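Local coordinates for protein inactive Zymogen C11 Protease (Parabacteroides distasonis, PDB 6MZO) that is an inactive zymogen of a clostripain-like (family C11) cysteine protease, whose activated form would probably hydrolyse peptide bonds, at residues L159-Y164 against N191-Q196; A60-Q65 against Q75-T80; S232-E237 against M298-I303. All coordinates share one frame; numbering follows the deposited sequence.

Three contacts sample one mixed beta-sheet from edge to edge, and they follow one another along the chain without nesting or crossing. Contact 2 (A60-Q65 with Q75-T80) comes first, closing a short loop, the beta hairpin of strands 62-69 and 72-80 at one margin. Contact 1 (L159-Y164 with N191-Q196) then closes a longer loop in the middle, joining strand 155-162 to the segment that enters helix 195-203. Contact 3 (S232-E237 with M298-I303) closes the longest, across 60 residues, and joins helices 235-246 and 288-301 near the far margin. The centres of contacts 2 and 3 lie about 37 Å apart, on opposite sides of the centre of the chain.

Contact 1: L159-Y164 against N191-Q196; sequences LFDACY and NGFPYQ
D161 and F193 show how one carboxylate oxygen can organise a loop against a strand. D161 OD2 takes two hydrogen bonds: F193 N, at 2.9 Å, reaches it almost straight (177°) but from above the carboxylate plane, while Y195 OH donates to the anti lone pair of OD2, over 2.6 Å. With CG anti to its own backbone N (chi1 -169°), D161 extends to the loop, and its other oxygen, OD1, bonds to H116. This carboxylate lies so near G192 CA that a side chain there would run into OD2. Beside the polar grip sits an apolar one: L159 CD2 stands over the centre of the F193 ring, 3.6 Å from the centroid and 10° off the normal, a CH-pi contact. All the touching residues are buried, and the two donors, F193 N and Y195 OH, satisfy OD2 there. The chain runs on into A162-C163, an Ala-Cys pair consistent with the position of the nucleophile in clan CD peptidases. Around this contact, strand 109-115 brings V112 against both L159 and Y195, helix 26-43 covers Y195 with N32 and I36, and helix 209-220 brings the ring of F216 to F193.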
ATOM      1  N   LEU A 159       2.315  -1.276   5.805  1.00 17.20           N
ATOM      2  CA  LEU A 159       1.130  -1.965   5.255  1.00 17.84           C
ATOM      3  C   LEU A 159       0.227  -0.888   4.680  1.00 19.68           C
ATOM      4  O   LEU A 159      -0.265  -0.032   5.413  1.00 18.59           O
ATOM      5  CB  LEU A 159       0.443  -2.748   6.371  1.00 19.35           C
ATOM      6  CG  LEU A 159      -0.744  -3.656   6.008  1.00 17.65           C
ATOM      7  CD1 LEU A 159      -1.183  -4.447   7.280  1.00 21.04           C
ATOM      8  CD2 LEU A 159      -1.949  -2.927   5.531  1.00 21.30           C
ATOM      9  N   PHE A 160       0.072  -0.915   3.346  1.00 17.11           N
ATOM     10  CA  PHE A 160      -0.835   0.072   2.710  1.00 19.57           C
ATOM     11  C   PHE A 160      -2.222  -0.521   2.601  1.00 20.07           C
ATOM     12  O   PHE A 160      -2.470  -1.377   1.736  1.00 20.28           O
ATOM     13  CB  PHE A 160      -0.309   0.435   1.315  1.00 19.29           C
ATOM     14  CG  PHE A 160       0.927   1.295   1.320  1.00 18.59           C
ATOM     15  CD1 PHE A 160       0.853   2.628   1.713  1.00 23.58           C
ATOM     16  CD2 PHE A 160       2.150   0.770   0.883  1.00 21.47           C
ATOM     17  CE1 PHE A 160       1.971   3.426   1.695  1.00 25.35           C
ATOM     18  CE2 PHE A 160       3.301   1.612   0.856  1.00 24.27           C
ATOM     19  CZ  PHE A 160       3.173   2.920   1.260  1.00 24.46           C
ATOM     20  N   ASP A 161      -3.133  -0.105   3.461  1.00 18.06           N
ATOM     21  CA  ASP A 161      -4.509  -0.554   3.346  1.00 21.34           C
ATOM     22  C   ASP A 161      -5.201   0.486   2.490  1.00 21.38           C
ATOM     23  O   ASP A 161      -5.838   1.419   2.974  1.00 23.05           O
ATOM     24  CB  ASP A 161      -5.131  -0.746   4.780  1.00 20.76           C
ATOM     25  CG  ASP A 161      -6.480  -1.461   4.707  1.00 25.45           C
ATOM     26  OD1 ASP A 161      -7.148  -1.462   3.633  1.00 24.80           O
ATOM     27  OD2 ASP A 161      -6.958  -1.914   5.733  1.00 24.05           O
ATOM     28  N   ALA A 162      -5.032   0.304   1.161  1.00 19.49           N
ATOM     29  CA  ALA A 162      -5.297   1.377   0.195  1.00 21.12           C
ATOM     30  C   ALA A 162      -5.332   0.708  -1.177  1.00 22.14           C
ATOM     31  O   ALA A 162      -4.916  -0.433  -1.310  1.00 24.68           O
ATOM     32  CB  ALA A 162      -4.191   2.467   0.238  1.00 28.15           C
ATOM     33  N   CYS A 163      -5.893   1.423  -2.129  1.00 25.10           N
ATOM     34  CA  CYS A 163      -5.858   0.876  -3.482  1.00 25.43           C
ATOM     35  C   CYS A 163      -4.565   1.128  -4.219  1.00 26.58           C
ATOM     36  O   CYS A 163      -3.962   2.215  -4.171  1.00 25.31           O
ATOM     37  CB  CYS A 163      -7.018   1.445  -4.322  1.00 26.99           C
ATOM     38  SG  CYS A 163      -8.640   1.180  -3.562  1.00 35.96           S
ATOM     39  N   TYR A 164      -4.209   0.106  -5.020  1.00 25.20           N
ATOM     40  CA  TYR A 164      -3.189   0.168  -6.064  1.00 22.68           C
ATOM     41  C   TYR A 164      -1.774   0.414  -5.577  1.00 24.04           C
ATOM     42  O   TYR A 164      -0.920   0.814  -6.363  1.00 24.57           O
ATOM     43  CB  TYR A 164      -3.565   1.231  -7.101  1.00 24.43           C
ATOM     44  CG  TYR A 164      -4.916   1.019  -7.723  1.00 25.74           C
ATOM     45  CD1 TYR A 164      -5.229  -0.194  -8.377  1.00 24.04           C
ATOM     46  CD2 TYR A 164      -5.890   1.984  -7.641  1.00 25.53           C
ATOM     47  CE1 TYR A 164      -6.451  -0.347  -8.965  1.00 24.31           C
ATOM     48  CE2 TYR A 164      -7.144   1.842  -8.250  1.00 27.96           C
ATOM     49  CZ  TYR A 164      -7.434   0.650  -8.907  1.00 27.27           C
ATOM     50  OH  TYR A 164      -8.649   0.467  -9.505  1.00 30.81           O
ATOM     51  N   ASN A 191     -14.050  -2.821   4.280  1.00 55.85           N
ATOM     52  CA  ASN A 191     -13.265  -2.532   5.450  1.00 63.39           C
ATOM     53  C   ASN A 191     -11.795  -2.398   5.069  1.00 57.96           C
ATOM     54  O   ASN A 191     -11.130  -1.438   5.481  1.00 65.83           O
ATOM     55  CB  ASN A 191     -13.458  -3.618   6.503  1.00 73.25           C
ATOM     56  CG  ASN A 191     -13.710  -4.970   5.886  1.00 81.60           C
ATOM     57  OD1 ASN A 191     -14.007  -5.071   4.693  1.00 86.02           O
ATOM     58  ND2 ASN A 191     -13.610  -6.019   6.693  1.00 83.85           N
ATOM     59  N   GLY A 192     -11.296  -3.302   4.234  1.00 39.69           N
ATOM     60  CA  GLY A 192      -9.856  -3.339   4.092  1.00 33.85           C
ATOM     61  C   GLY A 192      -9.254  -4.653   4.644  1.00 28.48           C
ATOM     62  O   GLY A 192      -9.852  -5.726   4.416  1.00 28.26           O
ATOM     63  N   PHE A 193      -8.078  -4.570   5.287  1.00 24.07           N
ATOM     64  CA  PHE A 193      -7.403  -5.773   5.765  1.00 20.18           C
ATOM     65  C   PHE A 193      -8.175  -6.463   6.903  1.00 25.22           C
ATOM     66  O   PHE A 193      -8.989  -5.840   7.617  1.00 25.78           O
ATOM     67  CB  PHE A 193      -5.967  -5.474   6.241  1.00 19.99           C
ATOM     68  CG  PHE A 193      -4.959  -5.486   5.163  1.00 20.25           C
ATOM     69  CD1 PHE A 193      -5.040  -4.594   4.125  1.00 21.10           C
ATOM     70  CD2 PHE A 193      -3.914  -6.440   5.205  1.00 23.32           C
ATOM     71  CE1 PHE A 193      -4.023  -4.609   3.094  1.00 22.66           C
ATOM     72  CE2 PHE A 193      -2.948  -6.479   4.200  1.00 22.51           C
ATOM     73  CZ  PHE A 193      -2.985  -5.543   3.166  1.00 23.77           C
ATOM     74  N   PRO A 194      -7.932  -7.771   7.087  1.00 23.02           N
ATOM     75  CA  PRO A 194      -8.646  -8.519   8.143  1.00 22.48           C
ATOM     76  C   PRO A 194      -7.909  -8.345   9.460  1.00 21.32           C
ATOM     77  O   PRO A 194      -7.157  -9.226   9.921  1.00 22.43           O
ATOM     78  CB  PRO A 194      -8.590  -9.962   7.625  1.00 24.67           C
ATOM     79  CG  PRO A 194      -7.239 -10.036   6.879  1.00 22.47           C
ATOM     80  CD  PRO A 194      -7.235  -8.659   6.123  1.00 22.41           C
ATOM     81  N   TYR A 195      -8.067  -7.151  10.030  1.00 21.69           N
ATOM     82  CA  TYR A 195      -7.281  -6.855  11.230  1.00 22.31           C
ATOM     83  C   TYR A 195      -7.573  -7.885  12.270  1.00 22.79           C
ATOM     84  O   TYR A 195      -6.713  -8.176  13.133  1.00 24.94           O
ATOM     85  CB  TYR A 195      -7.579  -5.412  11.777  1.00 20.83           C
ATOM     86  CG  TYR A 195      -7.046  -4.393  10.786  1.00 20.10           C
ATOM     87  CD1 TYR A 195      -5.672  -4.172  10.708  1.00 20.23           C
ATOM     88  CD2 TYR A 195      -7.868  -3.799   9.851  1.00 22.91           C
ATOM     89  CE1 TYR A 195      -5.128  -3.285   9.755  1.00 20.86           C
ATOM     90  CE2 TYR A 195      -7.344  -2.906   8.873  1.00 25.14           C
ATOM     91  CZ  TYR A 195      -5.956  -2.687   8.836  1.00 22.40           C
ATOM     92  OH  TYR A 195      -5.441  -1.879   7.884  1.00 23.57           O
ATOM     93  N   GLN A 196      -8.780  -8.483  12.253  1.00 21.64           N
ATOM     94  CA  GLN A 196      -9.081  -9.406  13.360  1.00 20.69           C
ATOM     95  C   GLN A 196      -8.247 -10.696  13.333  1.00 22.42           C
ATOM     96  O   GLN A 196      -8.272 -11.447  14.347  1.00 21.34           O
ATOM     97  CB  GLN A 196     -10.584  -9.744  13.316  1.00 23.72           C
ATOM     98  CG  GLN A 196     -10.992 -10.663  12.130  1.00 26.41           C
ATOM     99  CD  GLN A 196     -11.105  -9.986  10.771  1.00 31.87           C
ATOM    100  OE1 GLN A 196     -10.943  -8.771  10.581  1.00 27.30           O
ATOM    101  NE2 GLN A 196     -11.427 -10.823   9.760  1.00 35.18           N
TER

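Contact 2: A60-Q65 against Q75-T80; sequences APQLFQ and QIVLET
L63 O is gripped by two backbone amides of the facing strand: E79 N at 3.1 Å, and L78 N at 2.9 Å in a weak bond bent to 128°. L63 N returns a straighter bond to E79 O, which completes the hydrogen-bonded pair. Past this point the register slips by one residue, and Q65 and I76 form the next hydrogen-bonded pair, with I76 N 2.8 Å from Q65 O. The side chains divide between the two faces of the sheet. On the face of Q62, F64, V77 and T80, the amide of Q75 lies flat on the F64 ring, their planes 9° apart, with NE2 3.6 Å above the ring centre. F64 reaches this position because its CG sits between the backbone N and the carbonyl carbon (chi1 52°). Next to it, Q62 OE1 meets V77 CG1 at 3.7 Å. On the other face Q65 runs alongside I76, OE1 touching CD1 while hydrogen-bonded to Y104, and L63 leans on helix 90-103. Two residues, L78 and E79, set opposite the single L63 make a classic beta bulge, here in an antiparallel hairpin whose strand 72-80 forms one outer edge of the sheet.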
ATOM      1  N   ALA A  60     -13.256  14.753  16.644  1.00 51.70           N
ATOM      2  CA  ALA A  60     -11.930  15.372  16.586  1.00 52.42           C
ATOM      3  C   ALA A  60     -10.880  14.289  16.259  1.00 44.65           C
ATOM      4  O   ALA A  60     -11.083  13.120  16.626  1.00 42.23           O
ATOM      5  CB  ALA A  60     -11.586  16.051  17.886  1.00 56.96           C
ATOM      6  N   PRO A  61      -9.768  14.685  15.601  1.00 43.34           N
ATOM      7  CA  PRO A  61      -8.648  13.743  15.411  1.00 41.57           C
ATOM      8  C   PRO A  61      -8.036  13.369  16.753  1.00 43.07           C
ATOM      9  O   PRO A  61      -7.889  14.236  17.645  1.00 40.83           O
ATOM     10  CB  PRO A  61      -7.645  14.533  14.571  1.00 44.00           C
ATOM     11  CG  PRO A  61      -8.468  15.683  13.951  1.00 48.76           C
ATOM     12  CD  PRO A  61      -9.480  16.015  15.010  1.00 46.89           C
ATOM     13  N   GLN A  62      -7.646  12.111  16.877  1.00 39.10           N
ATOM     14  CA  GLN A  62      -7.140  11.658  18.168  1.00 37.96           C
ATOM     15  C   GLN A  62      -6.139  10.539  17.996  1.00 37.36           C
ATOM     16  O   GLN A  62      -6.260   9.737  17.048  1.00 34.83           O
ATOM     17  CB  GLN A  62      -8.277  11.212  19.051  1.00 44.57           C
ATOM     18  CG  GLN A  62      -9.282  10.342  18.436  1.00 49.71           C
ATOM     19  CD  GLN A  62     -10.325   9.886  19.452  1.00 62.07           C
ATOM     20  OE1 GLN A  62     -10.566  10.552  20.455  1.00 65.72           O
ATOM     21  NE2 GLN A  62     -10.922   8.721  19.206  1.00 66.02           N
ATOM     22  N   LEU A  63      -5.158  10.522  18.910  1.00 32.37           N
ATOM     23  CA  LEU A  63      -4.159   9.460  18.989  1.00 31.75           C
ATOM     24  C   LEU A  63      -4.451   8.674  20.254  1.00 33.43           C
ATOM     25  O   LEU A  63      -4.557   9.280  21.342  1.00 33.88           O
ATOM     26  CB  LEU A  63      -2.746  10.080  19.005  1.00 33.03           C
ATOM     27  CG  LEU A  63      -1.568   9.140  19.183  1.00 32.74           C
ATOM     28  CD1 LEU A  63      -1.459   8.234  17.963  1.00 29.13           C
ATOM     29  CD2 LEU A  63      -0.299   9.986  19.357  1.00 36.00           C
ATOM     30  N   PHE A  64      -4.612   7.345  20.145  1.00 29.96           N
ATOM     31  CA  PHE A  64      -4.934   6.581  21.359  1.00 29.94           C
ATOM     32  C   PHE A  64      -4.224   5.242  21.295  1.00 29.05           C
ATOM     33  O   PHE A  64      -3.903   4.730  20.238  1.00 25.33           O
ATOM     34  CB  PHE A  64      -6.452   6.376  21.552  1.00 28.36           C
ATOM     35  CG  PHE A  64      -7.198   5.793  20.316  1.00 27.50           C
ATOM     36  CD1 PHE A  64      -7.671   6.650  19.338  1.00 32.82           C
ATOM     37  CD2 PHE A  64      -7.449   4.419  20.230  1.00 27.30           C
ATOM     38  CE1 PHE A  64      -8.402   6.157  18.214  1.00 31.66           C
ATOM     39  CE2 PHE A  64      -8.167   3.889  19.129  1.00 30.38           C
ATOM     40  CZ  PHE A  64      -8.653   4.770  18.132  1.00 26.69           C
ATOM     41  N   GLN A  65      -3.986   4.685  22.456  1.00 28.45           N
ATOM     42  CA  GLN A  65      -3.397   3.364  22.596  1.00 24.46           C
ATOM     43  C   GLN A  65      -4.526   2.359  22.827  1.00 25.27           C
ATOM     44  O   GLN A  65      -5.574   2.647  23.485  1.00 25.98           O
ATOM     45  CB  GLN A  65      -2.391   3.403  23.773  1.00 25.88           C
ATOM     46  CG  GLN A  65      -1.820   1.973  24.020  1.00 24.80           C
ATOM     47  CD  GLN A  65      -0.764   1.957  25.139  1.00 25.65           C
ATOM     48  OE1 GLN A  65      -0.714   2.862  26.031  1.00 30.81           O
ATOM     49  NE2 GLN A  65       0.086   0.930  25.104  1.00 29.67           N
ATOM     50  N   GLN A  75      -8.928   1.230  26.016  1.00 33.09           N
ATOM     51  CA  GLN A  75      -8.536   2.315  25.133  1.00 34.09           C
ATOM     52  C   GLN A  75      -8.026   3.494  25.925  1.00 36.63           C
ATOM     53  O   GLN A  75      -8.671   3.915  26.904  1.00 41.85           O
ATOM     54  CB  GLN A  75      -9.722   2.693  24.245  1.00 35.27           C
ATOM     55  CG  GLN A  75      -9.478   3.845  23.309  1.00 34.56           C
ATOM     56  CD  GLN A  75     -10.470   3.879  22.114  1.00 50.87           C
ATOM     57  OE1 GLN A  75     -10.973   2.835  21.631  1.00 45.70           O
ATOM     58  NE2 GLN A  75     -10.734   5.090  21.621  1.00 51.95           N
ATOM     59  N   ILE A  76      -6.850   4.008  25.589  1.00 29.19           N
ATOM     60  CA  ILE A  76      -6.293   5.136  26.325  1.00 35.79           C
ATOM     61  C   ILE A  76      -6.147   6.277  25.346  1.00 38.41           C
ATOM     62  O   ILE A  76      -5.177   6.248  24.546  1.00 32.95           O
ATOM     63  CB  ILE A  76      -4.894   4.800  26.960  1.00 42.36           C
ATOM     64  CG1 ILE A  76      -5.016   3.673  28.007  1.00 45.53           C
ATOM     65  CG2 ILE A  76      -4.242   6.000  27.636  1.00 39.97           C
ATOM     66  CD1 ILE A  76      -3.696   3.038  28.354  1.00 48.58           C
ATOM     67  N   VAL A  77      -7.074   7.275  25.416  1.00 39.66           N
ATOM     68  CA  VAL A  77      -7.095   8.387  24.433  1.00 41.86           C
ATOM     69  C   VAL A  77      -6.036   9.320  24.885  1.00 42.82           C
ATOM     70  O   VAL A  77      -6.226   9.991  25.937  1.00 44.39           O
ATOM     71  CB  VAL A  77      -8.469   9.121  24.301  1.00 44.05           C
ATOM     72  CG1 VAL A  77      -8.380  10.381  23.373  1.00 47.28           C
ATOM     73  CG2 VAL A  77      -9.568   8.193  23.756  1.00 47.81           C
ATOM     74  N   LEU A  78      -4.901   9.299  24.187  1.00 39.54           N
ATOM     75  CA  LEU A  78      -3.729  10.091  24.527  1.00 42.43           C
ATOM     76  C   LEU A  78      -3.832  11.575  24.232  1.00 43.62           C
ATOM     77  O   LEU A  78      -3.660  12.429  25.123  1.00 47.33           O
ATOM     78  CB  LEU A  78      -2.518   9.587  23.791  1.00 39.38           C
ATOM     79  CG  LEU A  78      -2.260   8.116  24.116  1.00 43.72           C
ATOM     80  CD1 LEU A  78      -1.069   7.627  23.326  1.00 41.81           C
ATOM     81  CD2 LEU A  78      -1.961   7.959  25.614  1.00 46.58           C
ATOM     82  N   GLU A  79      -4.033  11.890  22.963  1.00 41.39           N
ATOM     83  CA  GLU A  79      -4.149  13.292  22.628  1.00 45.17           C
ATOM     84  C   GLU A  79      -5.332  13.504  21.728  1.00 43.97           C
ATOM     85  O   GLU A  79      -5.603  12.685  20.835  1.00 44.80           O
ATOM     86  CB  GLU A  79      -2.871  13.805  21.992  1.00 47.11           C
ATOM     87  CG  GLU A  79      -2.933  15.306  21.725  1.00 59.23           C
ATOM     88  CD  GLU A  79      -1.568  15.920  21.578  1.00 69.23           C
ATOM     89  OE1 GLU A  79      -0.616  15.174  21.256  1.00 71.18           O
ATOM     90  OE2 GLU A  79      -1.448  17.145  21.802  1.00 75.33           O
ATOM     91  N   THR A  80      -6.034  14.606  21.940  1.00 41.97           N
ATOM     92  CA  THR A  80      -7.144  14.943  21.069  1.00 50.10           C
ATOM     93  C   THR A  80      -6.739  16.261  20.414  1.00 57.95           C
ATOM     94  O   THR A  80      -6.459  17.227  21.110  1.00 65.05           O
ATOM     95  CB  THR A  80      -8.448  15.071  21.848  1.00 52.44           C
ATOM     96  OG1 THR A  80      -8.825  13.805  22.370  1.00 49.81           O
ATOM     97  CG2 THR A  80      -9.586  15.599  20.979  1.00 57.15           C
TER

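Contact 3: S232-E237 against M298-I303; sequences SDELDE and MEKAVI
K300 turns at its third torsion (chi3 77°), which swings its ammonium across to E237, while E237 reaches out with CG anti to its backbone N (chi1 178°) and the chain extended beyond. The setting is a helix-helix contact beside the edge of the mixed sheet: the first turn of helix 235-246, which follows strand 226-231, packs against the last turn of helix 288-301, where V302 leaves helical geometry and strand 302-307 begins. K300 NZ and E237 OE1 form a salt bridge of 2.7 Å that uses the syn lone pair of the oxygen, and the two side chains cross at about a right angle. E237 OE2 is hydrogen-bonded to S297, which tethers the second oxygen of the carboxylate as well. With an alanine in place of E237, K300 would probably lose its salt-bridge mate across the helices and its ammonium would be freer to turn. E234, bent at chi2, lays its carboxylate across the aliphatic part of K300, OE1 coming to 3.1 Å from CE; OE1 stays 4.1 Å from K300 NZ, beyond a salt bridge, and OE2 is paired with K231. Apart from the charges the contact is apolar. E234 CB rests 3.7 Å from A301 CA, where the two backbones come nearest, and L235 CD2 touches A301 CB at 4.1 Å.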
ATOM      1  N   SER A 232      12.199  -4.799   0.240  1.00 21.61           N
ATOM      2  CA  SER A 232      12.768  -3.554  -0.262  1.00 24.24           C
ATOM      3  C   SER A 232      14.225  -3.621  -0.669  1.00 23.30           C
ATOM      4  O   SER A 232      14.627  -2.932  -1.650  1.00 27.86           O
ATOM      5  CB  SER A 232      12.580  -2.411   0.776  1.00 24.34           C
ATOM      6  OG  SER A 232      11.196  -2.211   1.006  1.00 24.99           O
ATOM      7  N   ASP A 233      15.041  -4.433   0.019  1.00 25.89           N
ATOM      8  CA  ASP A 233      16.440  -4.426  -0.439  1.00 30.35           C
ATOM      9  C   ASP A 233      16.699  -5.193  -1.746  1.00 31.92           C
ATOM     10  O   ASP A 233      17.856  -5.333  -2.159  1.00 32.57           O
ATOM     11  CB  ASP A 233      17.360  -4.944   0.679  1.00 33.69           C
ATOM     12  CG  ASP A 233      17.076  -6.370   1.090  1.00 35.26           C
ATOM     13  OD1 ASP A 233      16.366  -7.115   0.417  1.00 31.56           O
ATOM     14  OD2 ASP A 233      17.665  -6.779   2.147  1.00 39.47           O
ATOM     15  N   GLU A 234      15.623  -5.601  -2.432  1.00 28.25           N
ATOM     16  CA  GLU A 234      15.740  -6.249  -3.749  1.00 28.21           C
ATOM     17  C   GLU A 234      15.306  -5.257  -4.830  1.00 25.71           C
ATOM     18  O   GLU A 234      15.472  -5.494  -6.005  1.00 28.71           O
ATOM     19  CB  GLU A 234      14.883  -7.487  -3.840  1.00 24.54           C
ATOM     20  CG  GLU A 234      15.209  -8.505  -2.753  1.00 28.52           C
ATOM     21  CD  GLU A 234      16.507  -9.277  -3.002  1.00 35.95           C
ATOM     22  OE1 GLU A 234      17.146  -9.100  -4.062  1.00 40.54           O
ATOM     23  OE2 GLU A 234      16.805 -10.141  -2.134  1.00 41.87           O
ATOM     24  N   LEU A 235      14.803  -4.107  -4.367  1.00 23.65           N
ATOM     25  CA  LEU A 235      14.246  -3.169  -5.380  1.00 23.49           C
ATOM     26  C   LEU A 235      15.297  -2.474  -6.203  1.00 27.28           C
ATOM     27  O   LEU A 235      15.034  -2.172  -7.398  1.00 29.26           O
ATOM     28  CB  LEU A 235      13.316  -2.176  -4.680  1.00 24.63           C
ATOM     29  CG  LEU A 235      11.855  -2.521  -4.797  1.00 27.72           C
ATOM     30  CD1 LEU A 235      11.389  -2.242  -6.307  1.00 27.57           C
ATOM     31  CD2 LEU A 235      11.514  -3.924  -4.461  1.00 27.60           C
ATOM     32  N   ASP A 236      16.481  -2.228  -5.646  1.00 30.70           N
ATOM     33  CA  ASP A 236      17.500  -1.646  -6.534  1.00 32.09           C
ATOM     34  C   ASP A 236      17.856  -2.561  -7.706  1.00 32.58           C
ATOM     35  O   ASP A 236      17.960  -2.097  -8.882  1.00 33.14           O
ATOM     36  CB  ASP A 236      18.773  -1.317  -5.744  1.00 35.78           C
ATOM     37  CG  ASP A 236      18.609  -0.123  -4.847  1.00 40.21           C
ATOM     38  OD1 ASP A 236      18.015   0.866  -5.260  1.00 38.05           O
ATOM     39  OD2 ASP A 236      19.109  -0.168  -3.696  1.00 47.66           O
ATOM     40  N   GLU A 237      17.932  -3.859  -7.427  1.00 32.62           N
ATOM     41  CA  GLU A 237      18.257  -4.787  -8.485  1.00 34.20           C
ATOM     42  C   GLU A 237      17.102  -4.830  -9.491  1.00 33.25           C
ATOM     43  O   GLU A 237      17.319  -4.876 -10.709  1.00 33.23           O
ATOM     44  CB  GLU A 237      18.524  -6.176  -7.916  1.00 39.31           C
ATOM     45  CG  GLU A 237      18.813  -7.170  -9.025  1.00 49.56           C
ATOM     46  CD  GLU A 237      18.929  -8.584  -8.525  1.00 64.47           C
ATOM     47  OE1 GLU A 237      19.518  -8.786  -7.435  1.00 74.35           O
ATOM     48  OE2 GLU A 237      18.409  -9.492  -9.214  1.00 66.05           O
ATOM     49  N   MET A 298      12.134 -10.297 -10.181  1.00 27.38           N
ATOM     50  CA  MET A 298      10.792 -10.301  -9.604  1.00 27.02           C
ATOM     51  C   MET A 298      10.690 -11.422  -8.589  1.00 30.86           C
ATOM     52  O   MET A 298      10.060 -11.243  -7.531  1.00 28.59           O
ATOM     53  CB  MET A 298       9.711 -10.498 -10.660  1.00 25.76           C
ATOM     54  CG  MET A 298       9.444  -9.224 -11.551  1.00 26.32           C
ATOM     55  SD  MET A 298       8.614  -7.939 -10.560  1.00 25.60           S
ATOM     56  CE  MET A 298       6.906  -8.603 -10.689  1.00 30.86           C
ATOM     57  N   GLU A 299      11.236 -12.613  -8.886  1.00 28.54           N
ATOM     58  CA  GLU A 299      11.174 -13.717  -7.910  1.00 29.79           C
ATOM     59  C   GLU A 299      11.813 -13.311  -6.581  1.00 33.03           C
ATOM     60  O   GLU A 299      11.385 -13.783  -5.513  1.00 33.95           O
ATOM     61  CB  GLU A 299      11.910 -14.960  -8.434  1.00 34.58           C
ATOM     62  CG  GLU A 299      11.190 -15.641  -9.578  1.00 46.88           C
ATOM     63  CD  GLU A 299      12.022 -16.778 -10.199  1.00 61.72           C
ATOM     64  OE1 GLU A 299      12.750 -17.455  -9.449  1.00 67.28           O
ATOM     65  OE2 GLU A 299      11.941 -16.992 -11.434  1.00 67.32           O
ATOM     66  N   LYS A 300      12.859 -12.474  -6.648  1.00 31.59           N
ATOM     67  CA  LYS A 300      13.513 -12.056  -5.400  1.00 28.39           C
ATOM     68  C   LYS A 300      12.740 -10.923  -4.682  1.00 27.31           C
ATOM     69  O   LYS A 300      12.708 -10.926  -3.410  1.00 30.34           O
ATOM     70  CB  LYS A 300      14.948 -11.584  -5.651  1.00 32.83           C
ATOM     71  CG  LYS A 300      15.900 -12.701  -5.991  1.00 41.63           C
ATOM     72  CD  LYS A 300      17.104 -12.184  -6.739  1.00 51.71           C
ATOM     73  CE  LYS A 300      18.116 -11.499  -5.855  1.00 53.67           C
ATOM     74  NZ  LYS A 300      19.392 -11.308  -6.615  1.00 52.75           N
ATOM     75  N   ALA A 301      12.200  -9.992  -5.455  1.00 27.24           N
ATOM     76  CA  ALA A 301      11.549  -8.775  -4.932  1.00 24.01           C
ATOM     77  C   ALA A 301      10.149  -9.008  -4.448  1.00 25.44           C
ATOM     78  O   ALA A 301       9.778  -8.477  -3.379  1.00 26.32           O
ATOM     79  CB  ALA A 301      11.533  -7.687  -5.967  1.00 23.26           C
ATOM     80  N   VAL A 302       9.389  -9.838  -5.154  1.00 23.91           N
ATOM     81  CA  VAL A 302       8.001 -10.067  -4.752  1.00 21.19           C
ATOM     82  C   VAL A 302       8.011 -11.419  -3.975  1.00 27.25           C
ATOM     83  O   VAL A 302       7.994 -12.526  -4.604  1.00 27.34           O
ATOM     84  CB  VAL A 302       7.084 -10.070  -5.923  1.00 21.67           C
ATOM     85  CG1 VAL A 302       5.614 -10.336  -5.435  1.00 24.71           C
ATOM     86  CG2 VAL A 302       7.107  -8.697  -6.685  1.00 25.77           C
ATOM     87  N   ILE A 303       8.094 -11.367  -2.647  1.00 24.66           N
ATOM     88  CA  ILE A 303       8.378 -12.572  -1.892  1.00 26.96           C
ATOM     89  C   ILE A 303       7.145 -13.378  -1.585  1.00 24.27           C
ATOM     90  O   ILE A 303       7.273 -14.581  -1.283  1.00 27.45           O
ATOM     91  CB  ILE A 303       9.163 -12.309  -0.564  1.00 27.31           C
ATOM     92  CG1 ILE A 303       8.322 -11.423   0.382  1.00 25.24           C
ATOM     93  CG2 ILE A 303      10.526 -11.723  -0.947  1.00 29.72           C
ATOM     94  CD1 ILE A 303       8.884 -11.507   1.832  1.00 30.95           C
TER